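Local coordinates for uncharacterized protein (Methanothermobacter thermautotrophicus, PDB 1IHN) that is of unknown function, a small archaeal protein of the DUF498 family with a novel tertiary fold, at residues A[22-27]-A[54-59]; A[65-70]-A[83-88]. All coordinates share one frame; numbering follows the deposited sequence.

Contact 1 of 2, residues A[22-27]-A[54-59]; sequences DIVVHV and LEELLE
Val24 and Leu57 meet methyl to methyl: Val24 CG1 lies 3.6 Å from Leu57 CD2, the two side chains running antiparallel alongside each other. With CG1 anti to the backbone N (chi1 174°), the same methyl also stands 3.7 Å above the plane of the His26 ring, over its border rather than its centre, while Leu57 CD2 reaches His26 ND1 obliquely at 3.9 Å. Leu57 CD2 also touches, more loosely, the carbonyl O of Val25. Glu56 adds the polar part. The Glu56 and His26 side chains cross at about a right angle, with the carboxylate and ring planes inclined 63° to each other. Glu56 OE1 comes to the ring edge, 3.3 Å from His26 CE1. No hydrogen bond joins the segments; OE1 faces a ring carbon, and this contact is probably weakly electrostatic. Glu56 OE2 lies 3.9 Å from Val24 CG2.

These contacts set helix 52-58 against one face of the mixed five-stranded sheet, near strand 23-25. The short axes run almost parallel, 16° apart, and approach to 10.1 Å at their closest, so the gap is bridged mainly by side chains, burying 201 Å².

A second shell fixes the imidazole. His26 ND1 is hydrogen-bonded to Glu60 OE2, just beyond the helix, and NE2 to Thr32 OG1 on strand 31-33; Glu60 OE1 also takes the backbone N-H of Val27. A leucine in place of His26 would probably leave Glu60 OE2 and Thr32 OG1 without these ring partners and take the flat surface from under Val24 CG1. Behind the contact, Leu57 continues onto Ala106 and Ile108 of strand 105-109, the neighbour of strand 23-25.

Contact 2 of 2, residues A[65-70]-A[83-88]; sequences IIIGSG and ATVLPT
Ile67 packs against Val85 and Ala83 of segment 83-88: its CB lies 4.1 Å from Val85 CG2, the facing side chain of the parallel pair Ile67-Val85. CG1 stands anti to the carbonyl carbon (chi1 -63°), and the extended chain carries Ile67 CD1 back along the strand to Ala83 CB at 3.9 Å. Ile65 meets that same alanine methyl through CG2, so Ala83 CB is flanked by two isoleucines. On the other face, Ile66 turns to helix 88-100, touching Ala91, Arg94 and Tyr95.

The backbones are joined in parallel register. Thr84 N gives to Ile65 O, and Ile67 N gives to Thr84 O at 2.7 Å in a nearly straight bond (N-H...O 176°). Leu86 N then gives to Ile67 O, and Ser69 N to Leu86 O at 2.8 Å.

Beyond the strands the pairing continues into the turns. Thr88 N donates to Gly70 O at 2.9 Å, from above the carbonyl plane, 52° out of it. Pro87 stands at the N-cap of helix 88-100, and Thr88 OG1 has a hydrogen bond to His110 O. Gly70 has a positive phi at which a CB would press against the carbonyl O of Ser69, which favours glycine. The chemistry implies that main-chain bonds fix the strand register, while aliphatic contacts of Ile65 and Ile67 add apolar packing on a face where Val85 remains exposed.

Contacts 1 and 2 engage the same mixed sheet, their centres 12 Å apart, and follow one another along the chain. Helix 52-58 joins them physically: while contact 1 sets it beside strand 23-25, other leucines of the same helix lean on strand 64-68 of contact 2. Leu54 CD2 lies 3.9 Å from Ile65 CG2, and also 4.0 Å from Ile67 CD1; Leu58 CD2 reaches Ile65 CD1 at 4.0 Å. Strand 105-109 lies between strands 23-25 and 64-68, so the helix spans three adjacent strands, while strand 84-86 closes the sheet's edge.

Contact 1 of 2, residues A[22-27]-A[54-59]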
ATOM      1  N   ASP A  22      -2.341  -8.107  -3.539  1.00 29.26           N
ATOM      2  CA  ASP A  22      -1.655  -6.928  -3.015  1.00 28.07           C
ATOM      3  C   ASP A  22      -1.206  -6.004  -4.142  1.00 28.46           C
ATOM      4  O   ASP A  22      -0.733  -6.461  -5.177  1.00 27.14           O
ATOM      5  CB  ASP A  22      -0.447  -7.345  -2.180  1.00 28.19           C
ATOM      6  CG  ASP A  22      -0.842  -7.937  -0.841  1.00 31.26           C
ATOM      7  OD1 ASP A  22      -2.032  -8.269  -0.662  1.00 35.27           O
ATOM      8  OD2 ASP A  22       0.044  -8.077   0.028  1.00 27.63           O
ATOM      9  N   ILE A  23      -1.347  -4.699  -3.934  1.00 26.61           N
ATOM     10  CA  ILE A  23      -0.965  -3.745  -4.962  1.00 25.14           C
ATOM     11  C   ILE A  23      -0.177  -2.554  -4.458  1.00 24.41           C
ATOM     12  O   ILE A  23      -0.155  -2.246  -3.262  1.00 21.57           O
ATOM     13  CB  ILE A  23      -2.204  -3.177  -5.707  1.00 19.10           C
ATOM     14  CG1 ILE A  23      -3.117  -2.448  -4.717  1.00 25.52           C
ATOM     15  CG2 ILE A  23      -2.968  -4.308  -6.404  1.00 20.00           C
ATOM     16  CD1 ILE A  23      -4.269  -1.677  -5.366  1.00 25.53           C
ATOM     17  N   VAL A  24       0.463  -1.892  -5.409  1.00 22.60           N
ATOM     18  CA  VAL A  24       1.239  -0.691  -5.161  1.00 24.34           C
ATOM     19  C   VAL A  24       0.543   0.423  -5.949  1.00 29.30           C
ATOM     20  O   VAL A  24       0.345   0.301  -7.163  1.00 20.73           O
ATOM     21  CB  VAL A  24       2.681  -0.824  -5.697  1.00 26.42           C
ATOM     22  CG1 VAL A  24       3.419   0.506  -5.547  1.00 20.78           C
ATOM     23  CG2 VAL A  24       3.417  -1.938  -4.960  1.00 23.12           C
ATOM     24  N   VAL A  25       0.149   1.488  -5.259  1.00 30.72           N
ATOM     25  CA  VAL A  25      -0.479   2.621  -5.922  1.00 30.79           C
ATOM     26  C   VAL A  25       0.590   3.714  -6.049  1.00 29.31           C
ATOM     27  O   VAL A  25       1.108   4.223  -5.053  1.00 25.70           O
ATOM     28  CB  VAL A  25      -1.697   3.143  -5.123  1.00 31.34           C
ATOM     29  CG1 VAL A  25      -2.313   4.339  -5.830  1.00 24.09           C
ATOM     30  CG2 VAL A  25      -2.738   2.039  -4.996  1.00 33.02           C
ATOM     31  N   HIS A  26       0.926   4.047  -7.290  1.00 26.25           N
ATOM     32  CA  HIS A  26       1.938   5.048  -7.587  1.00 21.89           C
ATOM     33  C   HIS A  26       1.393   6.479  -7.505  1.00 25.14           C
ATOM     34  O   HIS A  26       0.185   6.704  -7.571  1.00 25.55           O
ATOM     35  CB  HIS A  26       2.516   4.753  -8.973  1.00 21.29           C
ATOM     36  CG  HIS A  26       3.150   3.398  -9.072  1.00 18.57           C
ATOM     37  ND1 HIS A  26       4.479   3.174  -8.784  1.00 18.71           N
ATOM     38  CD2 HIS A  26       2.615   2.181  -9.336  1.00 27.10           C
ATOM     39  CE1 HIS A  26       4.734   1.881  -8.861  1.00 24.62           C
ATOM     40  NE2 HIS A  26       3.619   1.254  -9.193  1.00 22.37           N
ATOM     41  N   VAL A  27       2.296   7.441  -7.355  1.00 25.78           N
ATOM     42  CA  VAL A  27       1.923   8.846  -7.244  1.00 31.37           C
ATOM     43  C   VAL A  27       1.005   9.331  -8.362  1.00 32.46           C
ATOM     44  O   VAL A  27       0.099  10.127  -8.123  1.00 33.95           O
ATOM     45  CB  VAL A  27       3.185   9.737  -7.206  1.00 40.63           C
ATOM     46  CG1 VAL A  27       2.809  11.203  -7.376  1.00 44.98           C
ATOM     47  CG2 VAL A  27       3.913   9.534  -5.883  1.00 37.48           C
ATOM     48  N   LEU A  54       9.725  -0.332  -0.726  1.00 35.72           N
ATOM     49  CA  LEU A  54       9.393   1.091  -0.849  1.00 38.13           C
ATOM     50  C   LEU A  54      10.288   1.810  -1.857  1.00 43.37           C
ATOM     51  O   LEU A  54       9.940   2.884  -2.356  1.00 42.66           O
ATOM     52  CB  LEU A  54       9.547   1.792   0.501  1.00 41.80           C
ATOM     53  CG  LEU A  54       8.699   1.338   1.690  1.00 46.69           C
ATOM     54  CD1 LEU A  54       9.155   2.087   2.931  1.00 44.98           C
ATOM     55  CD2 LEU A  54       7.224   1.598   1.419  1.00 48.50           C
ATOM     56  N   GLU A  55      11.443   1.219  -2.142  1.00 45.87           N
ATOM     57  CA  GLU A  55      12.412   1.805  -3.060  1.00 47.93           C
ATOM     58  C   GLU A  55      11.815   2.296  -4.379  1.00 48.31           C
ATOM     59  O   GLU A  55      12.153   3.390  -4.843  1.00 45.69           O
ATOM     60  CB  GLU A  55      13.545   0.807  -3.332  1.00 52.10           C
ATOM     61  CG  GLU A  55      14.740   1.407  -4.071  1.00 73.38           C
ATOM     62  CD  GLU A  55      15.985   0.531  -3.998  1.00 81.09           C
ATOM     63  OE1 GLU A  55      15.915  -0.649  -4.405  1.00 86.59           O
ATOM     64  OE2 GLU A  55      17.037   1.026  -3.540  1.00 81.40           O
ATOM     65  N   GLU A  56      10.929   1.509  -4.984  1.00 43.56           N
ATOM     66  CA  GLU A  56      10.334   1.921  -6.248  1.00 43.35           C
ATOM     67  C   GLU A  56       9.459   3.162  -6.080  1.00 41.01           C
ATOM     68  O   GLU A  56       9.246   3.908  -7.029  1.00 43.32           O
ATOM     69  CB  GLU A  56       9.517   0.778  -6.871  1.00 45.32           C
ATOM     70  CG  GLU A  56       8.205   0.427  -6.171  1.00 44.77           C
ATOM     71  CD  GLU A  56       7.366  -0.563  -6.984  1.00 46.15           C
ATOM     72  OE1 GLU A  56       7.081  -0.274  -8.162  1.00 45.50           O
ATOM     73  OE2 GLU A  56       6.987  -1.627  -6.452  1.00 41.05           O
ATOM     74  N   LEU A  57       8.961   3.390  -4.871  1.00 41.10           N
ATOM     75  CA  LEU A  57       8.115   4.550  -4.619  1.00 41.78           C
ATOM     76  C   LEU A  57       8.917   5.810  -4.307  1.00 42.81           C
ATOM     77  O   LEU A  57       8.524   6.911  -4.686  1.00 40.08           O
ATOM     78  CB  LEU A  57       7.145   4.261  -3.468  1.00 40.78           C
ATOM     79  CG  LEU A  57       6.094   3.180  -3.750  1.00 39.61           C
ATOM     80  CD1 LEU A  57       5.182   3.019  -2.534  1.00 32.02           C
ATOM     81  CD2 LEU A  57       5.278   3.565  -4.991  1.00 26.83           C
ATOM     82  N   LEU A  58      10.046   5.640  -3.626  1.00 45.79           N
ATOM     83  CA  LEU A  58      10.899   6.762  -3.252  1.00 49.87           C
ATOM     84  C   LEU A  58      11.354   7.575  -4.459  1.00 50.41           C
ATOM     85  O   LEU A  58      11.672   8.760  -4.341  1.00 49.63           O
ATOM     86  CB  LEU A  58      12.119   6.250  -2.481  1.00 52.12           C
ATOM     87  CG  LEU A  58      11.816   5.454  -1.209  1.00 55.73           C
ATOM     88  CD1 LEU A  58      13.110   4.928  -0.613  1.00 55.04           C
ATOM     89  CD2 LEU A  58      11.084   6.337  -0.209  1.00 57.34           C
ATOM     90  N   GLU A  59      11.378   6.933  -5.621  1.00 51.22           N
ATOM     91  CA  GLU A  59      11.800   7.583  -6.857  1.00 51.77           C
ATOM     92  C   GLU A  59      10.755   8.591  -7.342  1.00 48.39           C
ATOM     93  O   GLU A  59      11.084   9.598  -7.969  1.00 46.14           O
ATOM     94  CB  GLU A  59      12.028   6.520  -7.933  1.00 58.82           C
ATOM     95  CG  GLU A  59      12.861   5.340  -7.455  1.00 68.77           C
ATOM     96  CD  GLU A  59      12.825   4.168  -8.420  1.00 80.24           C
ATOM     97  OE1 GLU A  59      11.715   3.658  -8.692  1.00 85.01           O
ATOM     98  OE2 GLU A  59      13.901   3.753  -8.900  1.00 85.07           O
TER

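Contact 2 of 2, residues A[65-70]-A[83-88]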
ATOM      1  N   ILE A  65       3.729   8.203   2.159  1.00 37.30           N
ATOM      2  CA  ILE A  65       3.604   6.812   1.770  1.00 33.24           C
ATOM      3  C   ILE A  65       2.722   6.121   2.789  1.00 33.99           C
ATOM      4  O   ILE A  65       3.018   6.123   3.983  1.00 34.67           O
ATOM      5  CB  ILE A  65       4.967   6.094   1.731  1.00 30.21           C
ATOM      6  CG1 ILE A  65       5.813   6.636   0.571  1.00 30.33           C
ATOM      7  CG2 ILE A  65       4.748   4.597   1.583  1.00 31.55           C
ATOM      8  CD1 ILE A  65       7.171   5.964   0.418  1.00 28.57           C
ATOM      9  N   ILE A  66       1.629   5.540   2.314  1.00 33.55           N
ATOM     10  CA  ILE A  66       0.711   4.840   3.184  1.00 27.44           C
ATOM     11  C   ILE A  66       0.832   3.349   2.938  1.00 30.85           C
ATOM     12  O   ILE A  66       0.830   2.892   1.796  1.00 30.01           O
ATOM     13  CB  ILE A  66      -0.746   5.268   2.920  1.00 35.42           C
ATOM     14  CG1 ILE A  66      -0.887   6.780   3.136  1.00 32.72           C
ATOM     15  CG2 ILE A  66      -1.687   4.492   3.833  1.00 24.28           C
ATOM     16  CD1 ILE A  66      -2.279   7.316   2.895  1.00 36.84           C
ATOM     17  N   ILE A  67       0.942   2.591   4.019  1.00 31.63           N
ATOM     18  CA  ILE A  67       1.048   1.149   3.921  1.00 29.20           C
ATOM     19  C   ILE A  67      -0.158   0.508   4.587  1.00 29.58           C
ATOM     20  O   ILE A  67      -0.404   0.712   5.778  1.00 27.48           O
ATOM     21  CB  ILE A  67       2.331   0.638   4.603  1.00 29.96           C
ATOM     22  CG1 ILE A  67       3.554   1.201   3.878  1.00 28.22           C
ATOM     23  CG2 ILE A  67       2.354  -0.891   4.613  1.00 29.19           C
ATOM     24  CD1 ILE A  67       4.872   0.805   4.496  1.00 37.82           C
ATOM     25  N   GLY A  68      -0.925  -0.238   3.800  1.00 28.22           N
ATOM     26  CA  GLY A  68      -2.076  -0.935   4.334  1.00 25.64           C
ATOM     27  C   GLY A  68      -1.579  -2.280   4.830  1.00 29.87           C
ATOM     28  O   GLY A  68      -1.293  -3.178   4.030  1.00 24.56           O
ATOM     29  N   SER A  69      -1.464  -2.418   6.152  1.00 30.39           N
ATOM     30  CA  SER A  69      -0.973  -3.649   6.762  1.00 29.87           C
ATOM     31  C   SER A  69      -1.956  -4.831   6.663  1.00 33.43           C
ATOM     32  O   SER A  69      -1.734  -5.891   7.268  1.00 36.13           O
ATOM     33  CB  SER A  69      -0.605  -3.398   8.229  1.00 33.13           C
ATOM     34  OG  SER A  69      -1.737  -2.925   8.943  1.00 36.54           O
ATOM     35  N   GLY A  70      -3.022  -4.642   5.903  1.00 36.95           N
ATOM     36  CA  GLY A  70      -3.994  -5.728   5.625  1.00 37.60           C
ATOM     37  C   GLY A  70      -5.266  -5.619   6.465  1.00 40.89           C
ATOM     38  O   GLY A  70      -5.397  -4.735   7.321  1.00 35.83           O
ATOM     39  N   ALA A  83       6.806   6.470   6.392  1.00 47.50           N
ATOM     40  CA  ALA A  83       5.600   5.817   5.894  1.00 43.25           C
ATOM     41  C   ALA A  83       4.558   5.569   6.980  1.00 40.25           C
ATOM     42  O   ALA A  83       4.884   5.164   8.097  1.00 40.59           O
ATOM     43  CB  ALA A  83       5.965   4.504   5.214  1.00 40.56           C
ATOM     44  N   THR A  84       3.300   5.809   6.633  1.00 39.51           N
ATOM     45  CA  THR A  84       2.183   5.623   7.551  1.00 40.15           C
ATOM     46  C   THR A  84       1.596   4.220   7.438  1.00 38.10           C
ATOM     47  O   THR A  84       0.992   3.879   6.424  1.00 37.01           O
ATOM     48  CB  THR A  84       1.069   6.634   7.245  1.00 41.23           C
ATOM     49  OG1 THR A  84       1.591   7.960   7.354  1.00 42.02           O
ATOM     50  CG2 THR A  84      -0.096   6.459   8.200  1.00 40.72           C
ATOM     51  N   VAL A  85       1.768   3.411   8.479  1.00 34.92           N
ATOM     52  CA  VAL A  85       1.232   2.058   8.473  1.00 36.22           C
ATOM     53  C   VAL A  85      -0.106   2.025   9.203  1.00 40.45           C
ATOM     54  O   VAL A  85      -0.219   2.490  10.338  1.00 45.30           O
ATOM     55  CB  VAL A  85       2.195   1.063   9.146  1.00 37.50           C
ATOM     56  CG1 VAL A  85       1.633  -0.349   9.049  1.00 30.56           C
ATOM     57  CG2 VAL A  85       3.555   1.132   8.480  1.00 37.81           C
ATOM     58  N   LEU A  86      -1.117   1.469   8.543  1.00 37.14           N
ATOM     59  CA  LEU A  86      -2.457   1.388   9.110  1.00 38.89           C
ATOM     60  C   LEU A  86      -3.186   0.164   8.577  1.00 39.11           C
ATOM     61  O   LEU A  86      -2.844  -0.355   7.512  1.00 38.41           O
ATOM     62  CB  LEU A  86      -3.268   2.634   8.727  1.00 34.11           C
ATOM     63  CG  LEU A  86      -2.812   3.991   9.264  1.00 40.78           C
ATOM     64  CD1 LEU A  86      -3.527   5.106   8.526  1.00 39.30           C
ATOM     65  CD2 LEU A  86      -3.095   4.065  10.761  1.00 42.87           C
ATOM     66  N   PRO A  87      -4.188  -0.330   9.324  1.00 37.85           N
ATOM     67  CA  PRO A  87      -4.922  -1.494   8.833  1.00 36.29           C
ATOM     68  C   PRO A  87      -5.435  -1.038   7.472  1.00 38.61           C
ATOM     69  O   PRO A  87      -5.797   0.128   7.311  1.00 39.58           O
ATOM     70  CB  PRO A  87      -6.037  -1.653   9.862  1.00 41.79           C
ATOM     71  CG  PRO A  87      -5.383  -1.186  11.127  1.00 34.86           C
ATOM     72  CD  PRO A  87      -4.649   0.058  10.670  1.00 38.83           C
ATOM     73  N   THR A  88      -5.462  -1.941   6.502  1.00 37.61           N
ATOM     74  CA  THR A  88      -5.873  -1.596   5.147  1.00 35.56           C
ATOM     75  C   THR A  88      -7.133  -0.750   4.983  1.00 36.28           C
ATOM     76  O   THR A  88      -7.098   0.285   4.317  1.00 32.28           O
ATOM     77  CB  THR A  88      -5.989  -2.864   4.279  1.00 31.05           C
ATOM     78  OG1 THR A  88      -4.723  -3.533   4.269  1.00 32.30           O
ATOM     79  CG2 THR A  88      -6.350  -2.513   2.848  1.00 31.46           C
TER